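Local coordinates for activator of Hsp90 ATPase homologue 1/2-like C-terminal domain-containing protein (Enterococcus faecalis, PDB 2NN5) that is of unknown function but belongs to the AHA1 family, related to activators of the Hsp90 ATPase, and can bind magnesium ions, at residues A[25-30]-A[38-43]. Sequence-based numbering, arbitrary orientation.
Sequences MKDTFR and FGTERA
Thr28 and Gly39 form an antiparallel hydrogen-bonded pair: Thr28 N reaches Gly39 O at 2.8 Å, and Gly39 N returns to Thr28 O at 2.9 Å. CA-H...O contacts, Asp27 CA to Gly39 O at 3.3 Å and Phe38 CA to Thr28 O at 3.4 Å, supplement this ladder. On the N-terminal side of Thr28 the chain is not yet strand, and a water joins Lys26 N to Glu41 O.

The polar side-chain link is Thr40 OG1 to Asp27 OD1, 2.7 Å, meeting the carboxylate oxygen nearly head-on along its C-O bond. With chi1 at -171° the Thr40 hydroxyl stands anti to the backbone N, alongside Asp27, where it donates to OD1 while accepting from Arg42 NH2 in the guanidinium plane. A second water connects Asp27 OD1 with Arg42 NH1, while Asp27 OD2 is hydrogen-bonded to Tyr175 OH of helix 168-182; both carboxylate oxygens are therefore held. Lys26 NZ and Glu41 OE1 form a long salt bridge, 3.7 Å, doubtful because the lysine is modelled in two conformers.

Apolar contact comes from Phe29 and Phe38, a non-hydrogen-bonded pair whose side chains run alongside each other while the rings meet obliquely, planes 34° apart, with Phe29 CE2 3.4 Å from Phe38 CD1. The edge of the Phe38 ring also meets Asp27 CG. Phe29 packs on helix 168-182, Phe38 on helix 138-157.

This is the beta hairpin of strands 28-32 and 35-44, at one margin of the antiparallel sheet that backs the long helix 138-157, consistent with the helix-grip fold of SRPBCC proteins.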
loop_
_atom_site.group_PDB
_atom_site.type_symbol
_atom_site.label_atom_id
_atom_site.label_comp_id
_atom_site.label_asym_id
_atom_site.label_seq_id
_atom_site.Cartn_x
_atom_site.Cartn_y
_atom_site.Cartn_z
HETATM N N MSE A 25 6.459 11.775 3.443
HETATM C CA MSE A 25 6.543 12.757 4.542
HETATM C C MSE A 25 6.110 12.160 5.877
HETATM O O MSE A 25 6.573 12.578 6.930
HETATM C CB MSE A 25 5.663 14.023 4.251
HETATM C CG MSE A 25 6.209 14.949 3.221
HETATM SE SE MSE A 25 4.901 16.288 2.628
HETATM C CE MSE A 25 3.526 16.104 3.996
ATOM N N LYS A 26 5.140 11.252 5.859
ATOM C CA LYS A 26 4.639 10.750 7.142
ATOM C C LYS A 26 4.928 9.262 7.320
ATOM O O LYS A 26 4.281 8.583 8.100
ATOM C CB LYS A 26 3.155 11.089 7.350
ATOM C CG LYS A 26 2.844 12.617 7.159
ATOM C CD LYS A 26 1.497 13.103 7.665
ATOM C CE LYS A 26 1.354 14.621 7.387
ATOM N NZ LYS A 26 -0.031 15.178 7.589
ATOM N N ASP A 27 5.936 8.766 6.627
ATOM C CA ASP A 27 6.357 7.381 6.918
ATOM C C ASP A 27 6.751 7.242 8.379
ATOM O O ASP A 27 7.479 8.104 8.927
ATOM C CB ASP A 27 7.568 6.959 6.097
ATOM C CG ASP A 27 7.270 6.800 4.599
ATOM O OD1 ASP A 27 6.097 6.847 4.153
ATOM O OD2 ASP A 27 8.228 6.517 3.844
ATOM N N THR A 28 6.340 6.110 8.983
ATOM C CA THR A 28 6.651 5.822 10.359
ATOM C C THR A 28 7.094 4.341 10.462
ATOM O O THR A 28 6.589 3.496 9.714
ATOM C CB THR A 28 5.329 6.123 10.999
ATOM O OG1 THR A 28 5.078 7.517 11.150
ATOM C CG2 THR A 28 4.657 5.066 11.803
ATOM N N PHE A 29 7.993 4.047 11.395
ATOM C CA PHE A 29 8.538 2.703 11.581
ATOM C C PHE A 29 8.649 2.379 13.057
ATOM O O PHE A 29 8.980 3.258 13.871
ATOM C CB PHE A 29 9.929 2.593 10.959
ATOM C CG PHE A 29 9.982 3.075 9.547
ATOM C CD1 PHE A 29 10.137 4.426 9.269
ATOM C CD2 PHE A 29 9.856 2.199 8.497
ATOM C CE1 PHE A 29 10.173 4.914 7.998
ATOM C CE2 PHE A 29 9.863 2.729 7.164
ATOM C CZ PHE A 29 10.044 4.071 6.966
ATOM N N ARG A 30 8.420 1.120 13.376
ATOM C CA ARG A 30 8.722 0.618 14.708
ATOM C C ARG A 30 9.172 -0.823 14.633
ATOM O O ARG A 30 8.822 -1.558 13.711
ATOM C CB ARG A 30 7.496 0.737 15.601
ATOM C CG ARG A 30 7.826 0.816 17.088
ATOM C CD ARG A 30 6.611 0.525 17.953
ATOM N NE ARG A 30 5.610 1.595 17.902
ATOM C CZ ARG A 30 4.662 1.786 18.820
ATOM N NH1 ARG A 30 4.579 0.993 19.881
ATOM N NH2 ARG A 30 3.799 2.782 18.677
ATOM N N PHE A 38 5.207 -0.686 9.793
ATOM C CA PHE A 38 5.387 0.454 8.909
ATOM C C PHE A 38 4.036 1.139 8.755
ATOM O O PHE A 38 2.999 0.459 8.630
ATOM C CB PHE A 38 5.856 -0.075 7.542
ATOM C CG PHE A 38 5.784 0.973 6.409
ATOM C CD1 PHE A 38 6.549 2.150 6.468
ATOM C CD2 PHE A 38 5.002 0.743 5.286
ATOM C CE1 PHE A 38 6.514 3.083 5.433
ATOM C CE2 PHE A 38 4.931 1.705 4.212
ATOM C CZ PHE A 38 5.691 2.857 4.305
ATOM N N GLY A 39 4.049 2.462 8.742
ATOM C CA GLY A 39 2.829 3.251 8.503
ATOM C C GLY A 39 3.168 4.368 7.546
ATOM O O GLY A 39 4.296 4.907 7.540
ATOM N N THR A 40 2.198 4.684 6.698
ATOM C CA THR A 40 2.332 5.910 5.893
ATOM C C THR A 40 0.935 6.433 5.563
ATOM O O THR A 40 -0.053 5.827 5.940
ATOM C CB THR A 40 3.141 5.631 4.640
ATOM O OG1 THR A 40 3.447 6.853 3.971
ATOM C CG2 THR A 40 2.420 4.697 3.684
ATOM N N GLU A 41 0.896 7.582 4.918
ATOM C CA GLU A 41 -0.388 8.202 4.598
ATOM C C GLU A 41 -0.367 8.735 3.193
ATOM O O GLU A 41 0.671 9.230 2.734
ATOM C CB GLU A 41 -0.628 9.421 5.548
ATOM C CG GLU A 41 -0.497 9.136 6.982
ATOM C CD GLU A 41 -0.771 10.359 7.848
ATOM O OE1 GLU A 41 -0.795 11.533 7.330
ATOM O OE2 GLU A 41 -0.954 10.136 9.074
ATOM N N ARG A 42 -1.540 8.715 2.548
ATOM C CA ARG A 42 -1.682 9.419 1.260
ATOM C C ARG A 42 -2.899 10.334 1.368
ATOM O O ARG A 42 -3.995 9.869 1.628
ATOM C CB ARG A 42 -1.847 8.458 0.058
ATOM C CG ARG A 42 -0.697 7.538 -0.188
ATOM C CD ARG A 42 0.539 8.296 -0.654
ATOM N NE ARG A 42 1.678 7.413 -0.887
ATOM C CZ ARG A 42 2.495 6.979 0.078
ATOM N NH1 ARG A 42 3.552 6.221 -0.269
ATOM N NH2 ARG A 42 2.233 7.265 1.376
ATOM N N ALA A 43 -2.686 11.629 1.142
ATOM C CA ALA A 43 -3.785 12.601 1.045
ATOM C C ALA A 43 -4.263 12.509 -0.406
ATOM O O ALA A 43 -3.511 12.815 -1.327
ATOM C CB ALA A 43 -3.333 14.026 1.327
HETATM O O HOH W 1 3.330 10.265 3.925
HETATM O O HOH W 2 5.778 6.016 1.538
#